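Side-chain contacts in sensor protein (Bacteroides thetaiotaomicron, PDB 2X7X), which binds fructose through this periplasmic domain of a hybrid two-component sensor, which probably passes the signal on by histidine phosphorylation in its kinase part: residues Ser138-Ala143 / Ala168-Gly173; Ser18-Met23 / Ile67-Glu72; Gly202-Ala207 / Gly211-Met216. All coordinates share one frame; numbering follows the deposited sequence.

Overall arrangement
The chain starts in the first lobe of a two-lobed periplasmic binding protein domain. Contact 2 closes the first loop, between helix 18-31 and the segment that carries strand 65-68 onward. The chain then passes to the second lobe. Contact 1 closes a loop there, between the starts of helices 141-155 and 172-185. Contact 3 closes the shortest, round the end of helix 199-209. The three follow in series; none nest or cross. Contacts 1 and 2 both touch the fructose and meet across the cleft, Ser140 CB lying 3.4 Å from Asn71 O. Contact 3 lies about 29 Å from contact 2, centre to centre, but touches contact 1 through Arg172 and Gln205.

Contact 1: residues Ser138-Ala143 / Ala168-Gly173; sequences SGSTPA and AAWERG. With FRU (beta-D-fructofuranose), chain E.
Trp170 packs its indole against Ser140, Pro142 and Ala143 in a buried, mainly apolar contact that builds one wall of the fructose pocket. Both segments are loops that follow strands of the second lobe, 128-135 and 159-167, and run into helices. These strands are parallel neighbours, so the loops emerge together at the cleft between the lobes. Trp170 does most of the touching. It sits in a type I' turn from Ala168 to Glu171, closed by Glu171 N to Ala168 O. Its CG is anti to the carbonyl carbon (chi1 -60°), which carries the ring across to the start of helix 141-155. The benzene part of the indole makes the close approaches there. Pro142 CB meets CH2 of Trp170 obliquely at 3.8 Å. Ala143 CB lies 4.0 Å from Trp170 CZ2, and Ala143 N is at the ring edge. Ser140 OG is also at that edge and takes a weak hydrogen bond from Trp170 NE1 (3.4 Å, angle 131°). Its stronger partner is the carbonyl of Leu137. The sugar covers one face of the indole, with FRU C6 near the rim, 3.8 Å from Trp170 CH2. Pro142 CG touches the same arm of the fructose, 3.4 Å from FRU O6. Around this wall, Arg95 packs on Trp170, and the carbonyl of Trp170 takes a hydrogen bond from Asn196, which also binds the fructose. The indole face meets C4 and C6 of the sugar, so this wall offers mainly shape and apolar surface; charged and amide groups elsewhere hydrogen-bond the sugar.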
loop_
_atom_site.group_PDB
_atom_site.type_symbol
_atom_site.label_atom_id
_atom_site.label_comp_id
_atom_site.label_asym_id
_atom_site.label_seq_id
_atom_site.Cartn_x
_atom_site.Cartn_y
_atom_site.Cartn_z
ATOM N N SER A 138 9.365 -9.792 28.927
ATOM C CA SER A 138 9.255 -11.270 29.032
ATOM C C SER A 138 7.857 -11.827 29.323
ATOM O O SER A 138 7.408 -12.762 28.650
ATOM C CB SER A 138 10.259 -11.829 30.045
ATOM O OG SER A 138 11.554 -11.824 29.451
ATOM N N GLY A 139 7.170 -11.231 30.294
ATOM C CA GLY A 139 5.862 -11.708 30.717
ATOM C C GLY A 139 4.691 -11.339 29.818
ATOM O O GLY A 139 3.554 -11.689 30.130
ATOM N N SER A 140 4.950 -10.628 28.717
ATOM C CA SER A 140 3.876 -10.290 27.775
ATOM C C SER A 140 3.720 -11.426 26.770
ATOM O O SER A 140 4.707 -12.067 26.415
ATOM C CB SER A 140 4.149 -8.957 27.060
ATOM O OG SER A 140 5.342 -9.006 26.291
ATOM N N THR A 141 2.500 -11.684 26.306
ATOM C CA THR A 141 2.303 -12.839 25.421
ATOM C C THR A 141 2.928 -12.678 24.024
ATOM O O THR A 141 3.336 -13.685 23.427
ATOM C CB THR A 141 0.821 -13.360 25.342
ATOM O OG1 THR A 141 -0.034 -12.391 24.719
ATOM C CG2 THR A 141 0.290 -13.716 26.729
ATOM N N PRO A 142 3.028 -11.428 23.503
ATOM C CA PRO A 142 3.726 -11.381 22.223
ATOM C C PRO A 142 5.215 -11.714 22.351
ATOM O O PRO A 142 5.717 -12.473 21.540
ATOM C CB PRO A 142 3.472 -9.957 21.732
ATOM C CG PRO A 142 2.211 -9.560 22.409
ATOM C CD PRO A 142 2.306 -10.170 23.768
ATOM N N ALA A 143 5.909 -11.216 23.374
ATOM C CA ALA A 143 7.334 -11.582 23.546
ATOM C C ALA A 143 7.538 -13.103 23.676
ATOM O O ALA A 143 8.455 -13.662 23.073
ATOM C CB ALA A 143 7.958 -10.866 24.730
ATOM N N ALA A 168 14.421 -6.591 26.187
ATOM C CA ALA A 168 14.627 -5.166 25.904
ATOM C C ALA A 168 13.370 -4.342 26.175
ATOM O O ALA A 168 13.289 -3.150 25.830
ATOM C CB ALA A 168 15.074 -4.984 24.476
ATOM N N ALA A 169 12.381 -4.992 26.782
ATOM C CA ALA A 169 11.156 -4.319 27.231
ATOM C C ALA A 169 10.497 -3.462 26.134
ATOM O O ALA A 169 9.961 -2.398 26.412
ATOM C CB ALA A 169 11.444 -3.488 28.494
ATOM N N TRP A 170 10.535 -3.943 24.895
ATOM C CA TRP A 170 9.887 -3.276 23.756
ATOM C C TRP A 170 10.537 -1.962 23.329
ATOM O O TRP A 170 10.024 -1.277 22.459
ATOM C CB TRP A 170 8.391 -3.043 24.013
ATOM C CG TRP A 170 7.622 -4.311 24.246
ATOM C CD1 TRP A 170 6.988 -4.679 25.396
ATOM C CD2 TRP A 170 7.399 -5.378 23.304
ATOM N NE1 TRP A 170 6.383 -5.900 25.235
ATOM C CE2 TRP A 170 6.624 -6.359 23.964
ATOM C CE3 TRP A 170 7.785 -5.601 21.973
ATOM C CZ2 TRP A 170 6.222 -7.558 23.338
ATOM C CZ3 TRP A 170 7.381 -6.792 21.347
ATOM C CH2 TRP A 170 6.603 -7.753 22.036
ATOM N N GLU A 171 11.664 -1.606 23.916
ATOM C CA GLU A 171 12.145 -0.254 23.741
ATOM C C GLU A 171 13.556 -0.166 23.218
ATOM O O GLU A 171 14.336 -1.096 23.386
ATOM C CB GLU A 171 11.983 0.554 25.031
ATOM C CG GLU A 171 10.542 0.764 25.525
ATOM C CD GLU A 171 9.555 1.165 24.452
ATOM O OE1 GLU A 171 8.417 0.653 24.497
ATOM O OE2 GLU A 171 9.876 2.001 23.572
ATOM N N ARG A 172 13.863 0.961 22.579
ATOM C CA ARG A 172 15.166 1.219 21.943
ATOM C C ARG A 172 16.316 1.387 22.945
ATOM O O ARG A 172 17.418 0.922 22.713
ATOM C CB ARG A 172 15.031 2.415 20.977
ATOM C CG ARG A 172 15.918 3.609 21.227
ATOM C CD ARG A 172 17.043 3.721 20.226
ATOM N NE ARG A 172 16.565 4.327 18.991
ATOM C CZ ARG A 172 17.351 4.829 18.037
ATOM N NH1 ARG A 172 18.680 4.820 18.167
ATOM N NH2 ARG A 172 16.792 5.347 16.947
ATOM N N GLY A 173 16.027 2.034 24.070
ATOM C CA GLY A 173 16.987 2.228 25.142
ATOM C C GLY A 173 17.667 0.960 25.607
ATOM O O GLY A 173 18.863 0.821 25.420
HETATM C C1 FRU E . 3.245 -1.366 20.863
HETATM C C2 FRU E . 4.165 -2.573 20.908
HETATM C C3 FRU E . 4.604 -3.013 19.514
HETATM C C4 FRU E . 4.591 -4.524 19.639
HETATM C C5 FRU E . 3.354 -4.735 20.501
HETATM C C6 FRU E . 3.312 -6.055 21.270
HETATM O O1 FRU E . 3.154 -0.784 22.161
HETATM O O2 FRU E . 5.276 -2.264 21.757
HETATM O O3 FRU E . 5.875 -2.469 19.129
HETATM O O4 FRU E . 4.520 -5.187 18.371
HETATM O O5 FRU E . 3.441 -3.669 21.451
HETATM O O6 FRU E . 2.042 -6.180 21.939
#

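Contact 2: residues Ser18-Met23 / Ile67-Glu72. With FRU (beta-D-fructofuranose), chain E.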
loop_
_atom_site.group_PDB
_atom_site.type_symbol
_atom_site.label_atom_id
_atom_site.label_comp_id
_atom_site.label_asym_id
_atom_site.label_seq_id
_atom_site.Cartn_x
_atom_site.Cartn_y
_atom_site.Cartn_z
ATOM N N SER A 18 3.918 5.211 18.939
ATOM C CA SER A 18 3.326 5.426 17.610
ATOM C C SER A 18 2.439 4.271 17.120
ATOM O O SER A 18 1.554 4.481 16.280
ATOM C CB SER A 18 4.397 5.771 16.569
ATOM O OG SER A 18 5.289 4.694 16.398
ATOM N N TRP A 19 2.676 3.067 17.646
ATOM C CA TRP A 19 1.843 1.907 17.333
ATOM C C TRP A 19 0.478 2.014 18.028
ATOM O O TRP A 19 -0.559 1.946 17.373
ATOM C CB TRP A 19 2.564 0.610 17.705
ATOM C CG TRP A 19 1.886 -0.612 17.169
ATOM C CD1 TRP A 19 2.134 -1.235 15.986
ATOM C CD2 TRP A 19 0.830 -1.348 17.798
ATOM N NE1 TRP A 19 1.301 -2.320 15.839
ATOM C CE2 TRP A 19 0.490 -2.408 16.938
ATOM C CE3 TRP A 19 0.138 -1.211 19.012
ATOM C CZ2 TRP A 19 -0.507 -3.332 17.246
ATOM C CZ3 TRP A 19 -0.855 -2.128 19.315
ATOM C CH2 TRP A 19 -1.168 -3.175 18.435
ATOM N N ARG A 20 0.483 2.197 19.347
ATOM C CA ARG A 20 -0.754 2.499 20.086
ATOM C C ARG A 20 -1.473 3.740 19.524
ATOM O O ARG A 20 -2.687 3.706 19.280
ATOM C CB ARG A 20 -0.498 2.659 21.590
ATOM C CG ARG A 20 0.279 1.528 22.253
ATOM C CD ARG A 20 -0.513 0.222 22.381
ATOM N NE ARG A 20 0.367 -0.929 22.595
ATOM C CZ ARG A 20 -0.043 -2.202 22.657
ATOM N NH1 ARG A 20 0.840 -3.177 22.840
ATOM N NH2 ARG A 20 -1.335 -2.513 22.544
ATOM N N HIS A 21 -0.723 4.814 19.289
ATOM C CA HIS A 21 -1.285 6.032 18.719
ATOM C C HIS A 21 -2.113 5.732 17.476
ATOM O O HIS A 21 -3.262 6.163 17.367
ATOM C CB HIS A 21 -0.196 7.052 18.405
ATOM C CG HIS A 21 -0.724 8.433 18.183
ATOM N ND1 HIS A 21 -1.065 9.276 19.224
ATOM C CD2 HIS A 21 -0.993 9.116 17.041
ATOM C CE1 HIS A 21 -1.512 10.420 18.732
ATOM N NE2 HIS A 21 -1.479 10.350 17.412
ATOM N N LYS A 22 -1.537 4.956 16.563
ATOM C CA LYS A 22 -2.231 4.570 15.345
ATOM C C LYS A 22 -3.524 3.769 15.602
ATOM O O LYS A 22 -4.538 3.993 14.933
ATOM C CB LYS A 22 -1.304 3.787 14.418
ATOM C CG LYS A 22 -1.827 3.714 12.996
ATOM C CD LYS A 22 -1.146 2.647 12.196
ATOM C CE LYS A 22 -1.914 2.387 10.921
ATOM N NZ LYS A 22 -1.949 0.932 10.615
ATOM N N MET A 23 -3.479 2.833 16.547
ATOM C CA MET A 23 -4.655 2.031 16.884
ATOM C C MET A 23 -5.753 2.891 17.531
ATOM O O MET A 23 -6.917 2.834 17.118
ATOM C CB MET A 23 -4.268 0.871 17.801
ATOM C CG MET A 23 -5.419 -0.013 18.241
ATOM S SD MET A 23 -4.908 -1.132 19.558
ATOM C CE MET A 23 -6.434 -1.979 19.880
ATOM N N ILE A 67 -12.116 -2.581 26.487
ATOM C CA ILE A 67 -11.068 -3.036 25.576
ATOM C C ILE A 67 -9.727 -2.925 26.290
ATOM O O ILE A 67 -9.313 -1.835 26.690
ATOM C CB ILE A 67 -11.043 -2.223 24.251
ATOM C CG1 ILE A 67 -12.315 -2.454 23.439
ATOM C CG2 ILE A 67 -9.856 -2.626 23.386
ATOM C CD1 ILE A 67 -12.581 -1.354 22.436
ATOM N N ILE A 68 -9.054 -4.059 26.451
ATOM C CA ILE A 68 -7.753 -4.076 27.124
ATOM C C ILE A 68 -6.672 -4.839 26.356
ATOM O O ILE A 68 -6.927 -5.877 25.735
ATOM C CB ILE A 68 -7.849 -4.626 28.593
ATOM C CG1 ILE A 68 -6.494 -4.528 29.297
ATOM C CG2 ILE A 68 -8.341 -6.056 28.611
ATOM C CD1 ILE A 68 -6.493 -4.960 30.730
ATOM N N SER A 69 -5.458 -4.305 26.427
ATOM C CA SER A 69 -4.256 -5.000 26.000
ATOM C C SER A 69 -3.375 -5.279 27.226
ATOM O O SER A 69 -2.700 -4.378 27.731
ATOM C CB SER A 69 -3.515 -4.168 24.950
ATOM O OG SER A 69 -2.149 -4.551 24.886
ATOM N N ALA A 70 -3.376 -6.532 27.686
ATOM C CA ALA A 70 -2.763 -6.922 28.973
ATOM C C ALA A 70 -1.229 -6.849 29.033
ATOM O O ALA A 70 -0.538 -7.678 28.441
ATOM C CB ALA A 70 -3.250 -8.312 29.377
ATOM N N ASN A 71 -0.715 -5.877 29.789
ATOM C CA ASN A 71 0.728 -5.568 29.864
ATOM C C ASN A 71 1.633 -6.778 30.034
ATOM O O ASN A 71 2.612 -6.936 29.309
ATOM C CB ASN A 71 1.010 -4.560 30.976
ATOM C CG ASN A 71 2.460 -4.118 31.009
ATOM O OD1 ASN A 71 2.940 -3.482 30.083
ATOM N ND2 ASN A 71 3.156 -4.437 32.087
ATOM N N GLU A 72 1.315 -7.600 31.024
ATOM C CA GLU A 72 1.926 -8.899 31.189
ATOM C C GLU A 72 0.768 -9.833 31.452
ATOM O O GLU A 72 -0.248 -9.399 31.977
ATOM C CB GLU A 72 2.908 -8.906 32.355
ATOM C CG GLU A 72 3.984 -7.847 32.232
ATOM C CD GLU A 72 5.180 -8.094 33.117
ATOM O OE1 GLU A 72 5.500 -7.213 33.940
ATOM O OE2 GLU A 72 5.811 -9.166 32.990
HETATM C C1 FRU E . 3.245 -1.366 20.863
HETATM C C2 FRU E . 4.165 -2.573 20.908
HETATM C C3 FRU E . 4.604 -3.013 19.514
HETATM C C4 FRU E . 4.591 -4.524 19.639
HETATM C C5 FRU E . 3.354 -4.735 20.501
HETATM C C6 FRU E . 3.312 -6.055 21.270
HETATM O O1 FRU E . 3.154 -0.784 22.161
HETATM O O2 FRU E . 5.276 -2.264 21.757
HETATM O O3 FRU E . 5.875 -2.469 19.129
HETATM O O4 FRU E . 4.520 -5.187 18.371
HETATM O O5 FRU E . 3.441 -3.669 21.451
HETATM O O6 FRU E . 2.042 -6.180 21.939
#
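Arg20 reaches from helix 18-31 to Ser69 with one end of its guanidinium and holds the fructose with the other atoms. Arg20 NE gives FRU O1 a hydrogen bond of 2.8 Å, at 154°, and O1 lies at the guanidinium edge, near its plane. Arg20 NH1 adds a weak bond to the ring oxygen FRU O5, 3.0 Å long. The sugar is therefore met at two points by one group. The third nitrogen, Arg20 NH2, comes to 3.2 Å from Ser69 OG, which approaches obliquely. Trp19 adds an apolar surface beside these polar ones. FRU C3 lies over one face of its ring, towards the rim, and FRU C1 is 3.6 Å from Trp19 CE3. The same indole probably limits how Arg20 can turn: Trp19 CZ3 sits over one face of the guanidinium, near its rim, and Arg20 CD lies at the edge of the indole, in its plane. A bend at chi2 of Arg20 (-71°) folds the chain round, so that the guanidinium lies with one face against the tryptophan rim and points at the sugar.

These groups sit where periplasmic binding proteins of this alpha/beta fold commonly bind their ligand, at the C-terminal ends of parallel strands. Helix 18-31 follows strand 8-13, and Ser69 lies at the C-terminal side of the neighbouring strand 65-68. Ser69 OG is anti to its own N (chi1 158°), which turns the hydroxyl to the helix. Asp94 ties the two residues together and also binds the sugar: its OD2 forms a salt bridge with Arg20 NH1 and a hydrogen bond with Ser69 OG, while its OD1 binds the fructose. Asp17, another sugar ligand, accepts Arg20 N through OD2. Further out, Gln51 NE2 bonds Ser69 O.

Contact 3: residues Gly202-Ala207 / Gly211-Met216. With K (potassium ion), chain F.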
loop_
_atom_site.group_PDB
_atom_site.type_symbol
_atom_site.label_atom_id
_atom_site.label_comp_id
_atom_site.label_asym_id
_atom_site.label_seq_id
_atom_site.Cartn_x
_atom_site.Cartn_y
_atom_site.Cartn_z
ATOM N N GLY A 202 17.825 0.510 17.752
ATOM C CA GLY A 202 18.700 0.624 18.895
ATOM C C GLY A 202 19.859 -0.331 18.762
ATOM O O GLY A 202 21.008 0.027 19.027
ATOM N N ALA A 203 19.548 -1.555 18.354
ATOM C CA ALA A 203 20.560 -2.567 18.154
ATOM C C ALA A 203 21.467 -2.152 16.996
ATOM O O ALA A 203 22.683 -2.364 17.042
ATOM C CB ALA A 203 19.909 -3.901 17.852
ATOM N N TYR A 204 20.854 -1.562 15.972
ATOM C CA TYR A 204 21.556 -1.163 14.774
ATOM C C TYR A 204 22.554 -0.069 15.106
ATOM O O TYR A 204 23.711 -0.111 14.659
ATOM C CB TYR A 204 20.577 -0.673 13.714
ATOM C CG TYR A 204 21.262 -0.154 12.469
ATOM C CD1 TYR A 204 21.522 -1.004 11.380
ATOM C CD2 TYR A 204 21.645 1.192 12.366
ATOM C CE1 TYR A 204 22.141 -0.531 10.224
ATOM C CE2 TYR A 204 22.272 1.671 11.223
ATOM C CZ TYR A 204 22.521 0.807 10.158
ATOM O OH TYR A 204 23.159 1.288 9.024
ATOM N N GLN A 205 22.107 0.898 15.904
ATOM C CA GLN A 205 22.974 1.980 16.315
ATOM C C GLN A 205 24.119 1.474 17.206
ATOM O O GLN A 205 25.240 2.003 17.160
ATOM C CB GLN A 205 22.177 3.095 16.971
ATOM C CG GLN A 205 23.042 4.200 17.483
ATOM C CD GLN A 205 22.496 5.556 17.158
ATOM O OE1 GLN A 205 21.498 6.004 17.748
ATOM N NE2 GLN A 205 23.153 6.243 16.228
ATOM N N ALA A 206 23.866 0.429 17.982
ATOM C CA ALA A 206 24.952 -0.176 18.715
ATOM C C ALA A 206 25.989 -0.754 17.739
ATOM O O ALA A 206 27.194 -0.638 17.973
ATOM C CB ALA A 206 24.438 -1.230 19.662
ATOM N N ALA A 207 25.514 -1.335 16.638
ATOM C CA ALA A 207 26.385 -2.023 15.695
ATOM C C ALA A 207 27.154 -1.009 14.862
ATOM O O ALA A 207 28.369 -1.143 14.673
ATOM C CB ALA A 207 25.585 -2.954 14.806
ATOM N N GLY A 211 31.346 -0.099 14.481
ATOM C CA GLY A 211 31.790 -0.359 13.116
ATOM C C GLY A 211 31.435 -1.743 12.605
ATOM O O GLY A 211 32.186 -2.311 11.829
ATOM N N ARG A 212 30.293 -2.298 13.015
ATOM C CA ARG A 212 29.962 -3.687 12.654
ATOM C C ARG A 212 28.583 -3.931 12.043
ATOM O O ARG A 212 28.186 -5.074 11.897
ATOM C CB ARG A 212 30.116 -4.594 13.876
ATOM C CG ARG A 212 31.538 -4.889 14.279
ATOM C CD ARG A 212 31.556 -5.639 15.579
ATOM N NE ARG A 212 30.977 -6.980 15.472
ATOM C CZ ARG A 212 30.845 -7.831 16.494
ATOM N NH1 ARG A 212 31.238 -7.480 17.715
ATOM N NH2 ARG A 212 30.307 -9.034 16.304
ATOM N N GLU A 213 27.863 -2.875 11.684
ATOM C CA GLU A 213 26.510 -3.002 11.152
ATOM C C GLU A 213 26.409 -3.639 9.761
ATOM O O GLU A 213 25.310 -4.014 9.323
ATOM C CB GLU A 213 25.804 -1.641 11.138
ATOM C CG GLU A 213 26.050 -0.796 9.861
ATOM C CD GLU A 213 27.444 -0.165 9.791
ATOM O OE1 GLU A 213 28.250 -0.338 10.745
ATOM O OE2 GLU A 213 27.716 0.519 8.776
ATOM N N LYS A 214 27.525 -3.749 9.052
ATOM C CA LYS A 214 27.512 -4.416 7.744
ATOM C C LYS A 214 27.799 -5.923 7.855
ATOM O O LYS A 214 27.797 -6.638 6.864
ATOM C CB LYS A 214 28.451 -3.714 6.753
ATOM C CG LYS A 214 27.987 -2.306 6.402
ATOM C CD LYS A 214 28.985 -1.531 5.520
ATOM C CE LYS A 214 28.380 -0.170 5.127
ATOM N NZ LYS A 214 28.948 0.411 3.865
ATOM N N GLU A 215 28.012 -6.403 9.071
ATOM C CA GLU A 215 28.325 -7.820 9.287
ATOM C C GLU A 215 27.093 -8.671 9.536
ATOM O O GLU A 215 27.206 -9.880 9.682
ATOM C CB GLU A 215 29.266 -7.991 10.483
ATOM C CG GLU A 215 30.633 -7.335 10.339
ATOM C CD GLU A 215 31.482 -7.485 11.592
ATOM O OE1 GLU A 215 30.952 -7.860 12.669
ATOM O OE2 GLU A 215 32.699 -7.230 11.498
ATOM N N MET A 216 25.927 -8.036 9.605
ATOM C CA MET A 216 24.714 -8.689 10.081
ATOM C C MET A 216 23.467 -8.052 9.490
ATOM O O MET A 216 23.482 -6.883 9.095
ATOM C CB MET A 216 24.652 -8.645 11.616
ATOM C CG MET A 216 24.623 -7.243 12.214
ATOM S SD MET A 216 24.888 -7.214 13.996
ATOM C CE MET A 216 26.683 -7.357 14.089
HETATM K K K F . 23.192 -4.467 7.660
HETATM O O HOH W 1 21.570 -2.631 5.328
#
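Gly211 and Arg212 close the end of helix 199-209 against Ala207 in a Schellman motif. Gly211 has a positive phi and is the C-prime residue. Arg212 follows; its N gives Ala207 O a hydrogen bond of 2.8 Å, nearly straight at 168°. Its side chain leads away: NE forms a salt bridge with Glu215 OE1 at 2.9 Å, and the terminal nitrogens bond the carbonyls of His186 and Leu183. Glu213 turns back to the helix. Its CB packs 3.9 Å from Ala207 CB, and its CG lies 3.7 Å from Tyr204 OH. The Tyr204 ring reaches Glu213 because its CG is anti to the backbone N (chi1 176°). The ring and carboxylate planes are 71° apart. The ring also meets Phe218 edge-to-face. An alanine in place of Tyr204 is likely to uncover the CB and CG of Glu213 and to rob Phe218 of this partner. Glu215 closes a type I turn begun at Arg212. Met216 comes last, just before strand 217-220, with SD 4.4 Å from Ala207 CB. Two carbonyls on this loop bind one potassium ion: Glu213 O at 2.7 Å and Met216 O at 2.8 Å.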